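Local atomic coordinates of 3',5'-cyclic-nucleotide phosphodiesterase 1 (Saccharomyces cerevisiae, PDB entry 4OJV), a protein that belongs to the class-II cyclic-nucleotide phosphodiesterase family of the metallo-hydrolase/oxidoreductase clan and holds a pair of zinc ions in its fold. Residues Ile240-Val245 with Ile276-Ser281; Val322-Val327 with Ile358-Glu363. All coordinates share one frame; numbering follows the deposited sequence.

In the fold
Interactions 1 and 2 are two parallel strand pairings, each closing a beta-alpha-beta unit, in one mixed sheet. Strands 273-279 and 321-325 are neighbours there, so the contacts touch through the backbone, and their centres lie about 9 Å apart. Both are buried, although strand 357-360 of interaction 2 is outermost within this chain. Each first segment runs from its strand into a loop carrying a zinc ligand, D244 or H326, and the two residues share one zinc. Interaction 1 opens into waters and a buried carboxylate, E279, near the zinc site but not a ligand of it; interaction 2 stays almost wholly backbone and apolar, with only H326 reaching the zinc.

Interaction 1. Residues Ile240-Val245 with Ile276-Ser281; sequences IVCGDV and ILVECS. With ZN (zinc ion), chain D; ZN (zinc ion), chain E.
I240 and I276 pair across two neighbouring parallel strands of a beta-alpha-beta crossover, strand 238-242, helix 256-267 and strand 273-279, in the metallo-beta-lactamase-like fold. The tight part lies on the face that helix 256-267 packs against. There I276 has CG1 anti to its backbone N (chi1 177°), which carries CD1 over to I240 CG2 at 3.9 Å. The same methyl approaches C242 SG at 4.0 Å, and the sulfur also touches V278 CB at 3.9 Å, so the thiol packs against two side chains that lie on the same side of it. Backbone bonding is regular at this end: L277 N meets I240 O at 2.8 Å and almost straight, 172° at the hydrogen. One step on, the bond from C242 N to L277 O (2.9 Å) is already bent to 139°. From here the chains diverge, and the looser side is bridged by water rather than by side chains. One molecule donates to C242 O and, weakly, to L277 O; a second accepts from E279 N and lies within weak, uncertain bonding distance of G243 O.

Beyond the waters E279 turns back across the gap to D244 and V245. V245 N donates to E279 OE1 at 3.0 Å, arriving from above the carboxylate plane, and H294 ND1 is a further partner of that oxygen. OE2 is gripped by the hydroxyl and the backbone N of S281 from one face of its plane, and also by L295 N. By bonding V245 N, next in the chain to D244, this buried carboxylate probably helps to position D244, whose OD2 bridges both zinc ions, 2.2 Å from the one that H128, H130 and H213 also bind.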
ATOM      1  N   ILE A 240      -5.908 -12.631  21.378  1.00 11.09           N
ATOM      2  CA  ILE A 240      -6.419 -13.226  20.150  1.00 11.42           C
ATOM      3  C   ILE A 240      -6.351 -12.146  19.077  1.00 10.88           C
ATOM      4  O   ILE A 240      -6.859 -11.047  19.275  1.00 11.23           O
ATOM      5  CB  ILE A 240      -7.873 -13.709  20.317  1.00 11.53           C
ATOM      6  CG1 ILE A 240      -7.949 -14.818  21.371  1.00 12.84           C
ATOM      7  CG2 ILE A 240      -8.455 -14.177  18.985  1.00 13.47           C
ATOM      8  CD1 ILE A 240      -9.360 -15.176  21.803  1.00 14.18           C
ATOM      9  N   VAL A 241      -5.696 -12.455  17.962  1.00 11.02           N
ATOM     10  CA  VAL A 241      -5.543 -11.487  16.881  1.00 11.07           C
ATOM     11  C   VAL A 241      -6.123 -12.130  15.628  1.00 10.61           C
ATOM     12  O   VAL A 241      -5.640 -13.172  15.178  1.00 11.44           O
ATOM     13  CB  VAL A 241      -4.069 -11.056  16.681  1.00 11.29           C
ATOM     14  CG1 VAL A 241      -3.993  -9.920  15.677  1.00 12.64           C
ATOM     15  CG2 VAL A 241      -3.437 -10.621  17.999  1.00 12.85           C
ATOM     16  N   CYS A 242      -7.137 -11.487  15.051  1.00 10.49           N
ATOM     17  CA  CYS A 242      -7.987 -12.129  14.044  1.00 10.93           C
ATOM     18  C   CYS A 242      -7.767 -11.622  12.629  1.00 10.84           C
ATOM     19  O   CYS A 242      -7.561 -10.426  12.393  1.00 11.76           O
ATOM     20  CB  CYS A 242      -9.464 -11.905  14.388  1.00 11.57           C
ATOM     21  SG  CYS A 242      -9.955 -12.501  16.019  1.00 12.83           S
ATOM     22  N   GLY A 243      -7.864 -12.540  11.676  1.00 10.75           N
ATOM     23  CA  GLY A 243      -8.054 -12.154  10.283  1.00 11.16           C
ATOM     24  C   GLY A 243      -9.516 -11.885   9.974  1.00 10.55           C
ATOM     25  O   GLY A 243     -10.396 -12.171  10.803  1.00 10.97           O
ATOM     26  N   ASP A 244      -9.770 -11.360   8.771  1.00 10.35           N
ATOM     27  CA  ASP A 244     -11.127 -11.040   8.306  1.00 10.87           C
ATOM     28  C   ASP A 244     -11.995 -12.293   8.470  1.00 10.87           C
ATOM     29  O   ASP A 244     -11.509 -13.417   8.294  1.00 11.13           O
ATOM     30  CB  ASP A 244     -11.167 -10.629   6.810  1.00 11.07           C
ATOM     31  CG  ASP A 244     -10.226  -9.443   6.422  1.00 10.53           C
ATOM     32  OD1 ASP A 244      -9.616  -8.907   7.409  1.00 10.97           O
ATOM     33  OD2 ASP A 244     -10.094  -9.130   5.124  1.00 12.90           O
ATOM     34  N   VAL A 245     -13.271 -12.106   8.777  1.00 11.40           N
ATOM     35  CA  VAL A 245     -14.122 -13.236   9.134  1.00 11.32           C
ATOM     36  C   VAL A 245     -15.591 -12.876   8.961  1.00 11.81           C
ATOM     37  O   VAL A 245     -15.990 -11.717   9.116  1.00 12.45           O
ATOM     38  CB  VAL A 245     -13.821 -13.709  10.586  1.00 11.65           C
ATOM     39  CG1 VAL A 245     -14.191 -12.629  11.601  1.00 13.15           C
ATOM     40  CG2 VAL A 245     -14.526 -15.023  10.915  1.00 13.02           C
ATOM     41  N   ILE A 276      -9.044  -9.180  22.491  1.00 11.43           N
ATOM     42  CA  ILE A 276      -9.314  -9.750  21.178  1.00 11.50           C
ATOM     43  C   ILE A 276      -9.336  -8.626  20.156  1.00 10.74           C
ATOM     44  O   ILE A 276     -10.084  -7.658  20.322  1.00 11.16           O
ATOM     45  CB  ILE A 276     -10.612 -10.589  21.132  1.00 12.60           C
ATOM     46  CG1 ILE A 276     -10.869 -11.104  19.709  1.00 13.85           C
ATOM     47  CG2 ILE A 276     -11.794  -9.830  21.705  1.00 16.30           C
ATOM     48  CD1 ILE A 276     -11.796 -12.292  19.601  1.00 18.28           C
ATOM     49  N   LEU A 277      -8.492  -8.756  19.131  1.00 10.49           N
ATOM     50  CA  LEU A 277      -8.458  -7.834  17.997  1.00  9.73           C
ATOM     51  C   LEU A 277      -9.239  -8.468  16.864  1.00  9.32           C
ATOM     52  O   LEU A 277      -8.784  -9.428  16.262  1.00 10.00           O
ATOM     53  CB  LEU A 277      -7.019  -7.530  17.564  1.00 10.72           C
ATOM     54  CG  LEU A 277      -6.271  -6.413  18.297  1.00 11.72           C
ATOM     55  CD1 LEU A 277      -6.084  -6.724  19.776  1.00 13.16           C
ATOM     56  CD2 LEU A 277      -4.926  -6.148  17.629  1.00 13.85           C
ATOM     57  N   VAL A 278     -10.429  -7.943  16.600  1.00  9.25           N
ATOM     58  CA  VAL A 278     -11.352  -8.595  15.685  1.00  9.47           C
ATOM     59  C   VAL A 278     -12.066  -7.543  14.848  1.00 10.37           C
ATOM     60  O   VAL A 278     -12.366  -6.447  15.332  1.00 10.36           O
ATOM     61  CB  VAL A 278     -12.361  -9.501  16.446  1.00 10.59           C
ATOM     62  CG1 VAL A 278     -13.184  -8.703  17.444  1.00 12.11           C
ATOM     63  CG2 VAL A 278     -13.262 -10.263  15.481  1.00 12.25           C
ATOM     64  N   GLU A 279     -12.371  -7.882  13.605  1.00 10.50           N
ATOM     65  CA  GLU A 279     -12.974  -6.906  12.721  1.00 11.02           C
ATOM     66  C   GLU A 279     -14.420  -6.560  13.052  1.00 11.55           C
ATOM     67  O   GLU A 279     -15.180  -7.380  13.593  1.00 11.75           O
ATOM     68  CB  GLU A 279     -12.914  -7.365  11.266  1.00 10.66           C
ATOM     69  CG  GLU A 279     -13.802  -8.552  10.909  1.00 11.14           C
ATOM     70  CD  GLU A 279     -14.309  -8.441   9.483  1.00 10.69           C
ATOM     71  OE1 GLU A 279     -13.774  -9.148   8.607  1.00 11.16           O
ATOM     72  OE2 GLU A 279     -15.227  -7.622   9.247  1.00 11.05           O
ATOM     73  N   CYS A 280     -14.795  -5.345  12.665  1.00 12.20           N
ATOM     74  CA  CYS A 280     -16.184  -5.048  12.364  1.00 11.71           C
ATOM     75  C   CYS A 280     -16.136  -4.114  11.166  1.00 11.76           C
ATOM     76  O   CYS A 280     -16.098  -2.892  11.313  1.00 13.06           O
ATOM     77  CB  CYS A 280     -16.913  -4.436  13.559  1.00 12.19           C
ATOM     78  SG  CYS A 280     -18.702  -4.434  13.334  1.00 13.15           S
ATOM     79  N   SER A 281     -16.099  -4.692   9.969  1.00 11.09           N
ATOM     80  CA  SER A 281     -15.832  -3.900   8.779  1.00 11.55           C
ATOM     81  C   SER A 281     -16.905  -2.864   8.495  1.00 11.57           C
ATOM     82  O   SER A 281     -16.604  -1.792   7.967  1.00 11.58           O
ATOM     83  CB  SER A 281     -15.688  -4.797   7.553  1.00 11.83           C
ATOM     84  OG  SER A 281     -14.511  -5.579   7.592  1.00 11.58           O
TER
HETATM   85 ZN    ZN D 403      -9.888 -10.221   3.198  1.00 14.28          ZN
HETATM   86 ZN    ZN E 404      -8.991  -7.387   4.699  1.00 12.85          ZN
HETATM   87  O   HOH W   1      -8.079  -8.069  13.735  1.00 11.58           O
HETATM   88  O   HOH W   2     -10.855  -9.801  12.217  1.00 12.01           O
HETATM   89  O   HOH W   3      -8.938  -8.570   3.068  1.00 13.33           O

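Interaction 2. Residues Val322-Val327 with Ile358-Glu363. With ZN (zinc ion), chain E.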
ATOM      1  N   VAL A 322     -12.252  -5.732  23.818  1.00 11.89           N
ATOM      2  CA  VAL A 322     -12.476  -6.003  22.405  1.00 12.26           C
ATOM      3  C   VAL A 322     -11.978  -4.803  21.616  1.00 11.39           C
ATOM      4  O   VAL A 322     -12.459  -3.681  21.803  1.00 12.46           O
ATOM      5  CB  VAL A 322     -13.964  -6.293  22.114  1.00 13.46           C
ATOM      6  CG1 VAL A 322     -14.214  -6.453  20.620  1.00 14.31           C
ATOM      7  CG2 VAL A 322     -14.418  -7.524  22.889  1.00 16.05           C
ATOM      8  N   ILE A 323     -10.987  -5.061  20.767  1.00 11.19           N
ATOM      9  CA  ILE A 323     -10.347  -4.030  19.956  1.00 11.23           C
ATOM     10  C   ILE A 323     -10.799  -4.269  18.520  1.00 10.24           C
ATOM     11  O   ILE A 323     -10.454  -5.280  17.920  1.00 10.56           O
ATOM     12  CB  ILE A 323      -8.805  -4.117  20.066  1.00 11.53           C
ATOM     13  CG1 ILE A 323      -8.340  -4.139  21.536  1.00 12.99           C
ATOM     14  CG2 ILE A 323      -8.136  -3.011  19.259  1.00 12.91           C
ATOM     15  CD1 ILE A 323      -8.730  -2.925  22.350  1.00 14.26           C
ATOM     16  N   VAL A 324     -11.598  -3.345  17.996  1.00 10.39           N
ATOM     17  CA  VAL A 324     -12.259  -3.503  16.702  1.00 10.58           C
ATOM     18  C   VAL A 324     -11.336  -3.020  15.596  1.00 10.06           C
ATOM     19  O   VAL A 324     -10.838  -1.895  15.638  1.00 10.87           O
ATOM     20  CB  VAL A 324     -13.572  -2.704  16.689  1.00 11.56           C
ATOM     21  CG1 VAL A 324     -14.270  -2.788  15.343  1.00 12.51           C
ATOM     22  CG2 VAL A 324     -14.500  -3.202  17.788  1.00 12.84           C
ATOM     23  N   THR A 325     -11.117  -3.880  14.609  1.00 10.18           N
ATOM     24  CA  THR A 325     -10.176  -3.620  13.531  1.00 10.41           C
ATOM     25  C   THR A 325     -10.880  -3.594  12.178  1.00 10.49           C
ATOM     26  O   THR A 325     -12.060  -3.930  12.064  1.00 10.88           O
ATOM     27  CB  THR A 325      -9.112  -4.731  13.501  1.00 10.60           C
ATOM     28  OG1 THR A 325      -9.765  -5.968  13.187  1.00 11.44           O
ATOM     29  CG2 THR A 325      -8.407  -4.840  14.857  1.00 11.55           C
ATOM     30  N   HIS A 326     -10.138  -3.198  11.146  1.00 10.53           N
ATOM     31  CA  HIS A 326     -10.545  -3.418   9.754  1.00 11.26           C
ATOM     32  C   HIS A 326     -11.834  -2.720   9.399  1.00 11.05           C
ATOM     33  O   HIS A 326     -12.606  -3.196   8.580  1.00 12.33           O
ATOM     34  CB  HIS A 326     -10.643  -4.930   9.483  1.00 11.75           C
ATOM     35  CG  HIS A 326     -10.526  -5.319   8.031  1.00 10.87           C
ATOM     36  ND1 HIS A 326     -11.588  -5.352   7.196  1.00 11.96           N
ATOM     37  CD2 HIS A 326      -9.438  -5.769   7.297  1.00 11.22           C
ATOM     38  CE1 HIS A 326     -11.188  -5.761   5.984  1.00 11.17           C
ATOM     39  NE2 HIS A 326      -9.879  -6.029   6.042  1.00 11.28           N
ATOM     40  N   VAL A 327     -12.084  -1.564  10.002  1.00 10.98           N
ATOM     41  CA  VAL A 327     -13.269  -0.797   9.633  1.00 11.05           C
ATOM     42  C   VAL A 327     -13.047  -0.190   8.246  1.00 10.78           C
ATOM     43  O   VAL A 327     -11.999   0.395   7.966  1.00 10.87           O
ATOM     44  CB  VAL A 327     -13.613   0.288  10.676  1.00 11.07           C
ATOM     45  CG1 VAL A 327     -14.797   1.131  10.215  1.00 12.12           C
ATOM     46  CG2 VAL A 327     -13.917  -0.358  12.023  1.00 12.32           C
ATOM     47  N   ILE A 358     -15.032  -1.958  24.791  1.00 12.70           N
ATOM     48  CA  ILE A 358     -14.900  -1.942  23.337  1.00 12.49           C
ATOM     49  C   ILE A 358     -14.186  -0.672  22.905  1.00 11.91           C
ATOM     50  O   ILE A 358     -14.554   0.431  23.312  1.00 12.60           O
ATOM     51  CB  ILE A 358     -16.270  -2.078  22.631  1.00 13.23           C
ATOM     52  CG1 ILE A 358     -17.078  -3.244  23.225  1.00 14.13           C
ATOM     53  CG2 ILE A 358     -16.067  -2.234  21.127  1.00 14.07           C
ATOM     54  CD1 ILE A 358     -18.460  -3.410  22.629  1.00 15.41           C
ATOM     55  N   SER A 359     -13.151  -0.852  22.088  1.00 11.76           N
ATOM     56  CA  SER A 359     -12.374   0.250  21.538  1.00 11.68           C
ATOM     57  C   SER A 359     -12.141  -0.018  20.062  1.00 12.36           C
ATOM     58  O   SER A 359     -12.099  -1.170  19.635  1.00 13.22           O
ATOM     59  CB  SER A 359     -11.007   0.355  22.228  1.00 12.10           C
ATOM     60  OG  SER A 359     -11.135   0.575  23.619  1.00 12.49           O
ATOM     61  N   ILE A 360     -11.961   1.042  19.285  1.00 11.25           N
ATOM     62  CA  ILE A 360     -11.529   0.903  17.894  1.00 11.56           C
ATOM     63  C   ILE A 360     -10.006   0.950  17.872  1.00 10.77           C
ATOM     64  O   ILE A 360      -9.406   1.798  18.531  1.00 12.04           O
ATOM     65  CB  ILE A 360     -12.094   2.043  17.003  1.00 11.74           C
ATOM     66  CG1 ILE A 360     -13.626   2.162  17.126  1.00 13.09           C
ATOM     67  CG2 ILE A 360     -11.654   1.873  15.552  1.00 13.92           C
ATOM     68  CD1 ILE A 360     -14.424   0.962  16.661  1.00 14.24           C
ATOM     69  N   ALA A 361      -9.387   0.049  17.103  1.00 10.66           N
ATOM     70  CA  ALA A 361      -7.939   0.073  16.870  1.00 11.07           C
ATOM     71  C   ALA A 361      -7.540   1.321  16.101  1.00 11.08           C
ATOM     72  O   ALA A 361      -8.118   1.613  15.056  1.00 11.75           O
ATOM     73  CB  ALA A 361      -7.497  -1.157  16.091  1.00 11.94           C
ATOM     74  N   LEU A 362      -6.553   2.047  16.621  1.00 11.37           N
ATOM     75  CA  LEU A 362      -6.079   3.284  16.008  1.00 11.74           C
ATOM     76  C   LEU A 362      -4.625   3.182  15.608  1.00 11.36           C
ATOM     77  O   LEU A 362      -3.748   2.959  16.452  1.00 11.90           O
ATOM     78  CB  LEU A 362      -6.254   4.468  16.960  1.00 13.07           C
ATOM     79  CG  LEU A 362      -7.678   4.848  17.377  1.00 13.92           C
ATOM     80  CD1 LEU A 362      -7.654   5.924  18.456  1.00 15.36           C
ATOM     81  CD2 LEU A 362      -8.492   5.296  16.173  1.00 15.01           C
ATOM     82  N   GLU A 363      -4.374   3.360  14.317  1.00 11.62           N
ATOM     83  CA  GLU A 363      -3.025   3.338  13.786  1.00 11.87           C
ATOM     84  C   GLU A 363      -2.140   4.333  14.511  1.00 11.51           C
ATOM     85  O   GLU A 363      -2.609   5.391  14.958  1.00 12.48           O
ATOM     86  CB  GLU A 363      -3.047   3.708  12.308  1.00 14.11           C
ATOM     87  CG  GLU A 363      -3.773   2.715  11.439  1.00 16.44           C
ATOM     88  CD  GLU A 363      -5.270   2.928  11.299  1.00 16.85           C
ATOM     89  OE1 GLU A 363      -5.940   3.745  12.037  1.00 14.39           O
ATOM     90  OE2 GLU A 363      -5.762   2.218  10.394  1.00 19.24           O
TER
HETATM   91 ZN    ZN E 404      -8.991  -7.387   4.699  1.00 12.85          ZN
HETATM   92  O   HOH W   3      -8.938  -8.570   3.068  1.00 13.33           O
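A361 has already left its strand, yet it remains tied to V324 as closely as any strand residue. Its N donates to V324 O at 2.8 Å and nearly straight at the hydrogen, although it comes in tilted 24° from the carbonyl plane. A361 CB points toward 322-327 and sits against I323 CG2 at 3.7 Å and, more loosely, T325 CG2. Behind it the parallel pairing of strands 321-325 and 357-360, the ends of a beta-alpha-beta unit through helix 336-350, is regular. S359 N bonds to V322 O at 2.9 Å, and S359 O accepts from V324 N at 2.8 Å. I323 and S359 share one face: I323 CD1 lies beside S359 CB, while the serine hydroxyl turns to D81 N.

On the opposite face V324 packs against two isoleucines, its CG2 on I358 and its CB on I360. Its CG1 is anti to the backbone N (chi1 178°), leaving CG2 beside that N and 3.8 Å from I358 CG2. I360 is bent at chi2 (-63°), which brings its CD1 back to V324 CB at 3.8 Å. L341 and L344 of helix 336-350 cover this face.

Past T325 the chain turns away at H326, whose NE2 binds the zinc shared with D132, H133 and D244 at 2.1 Å, while S281 OG is hydrogen-bonded to ND1 and helps fix the ring's rotation. The polar links between the segments are all backbone and the side-chain contacts nearly all apolar, so the pairing joins the outermost strand of this chain to the sheet, while the zinc ligand H326 points away from 358-363.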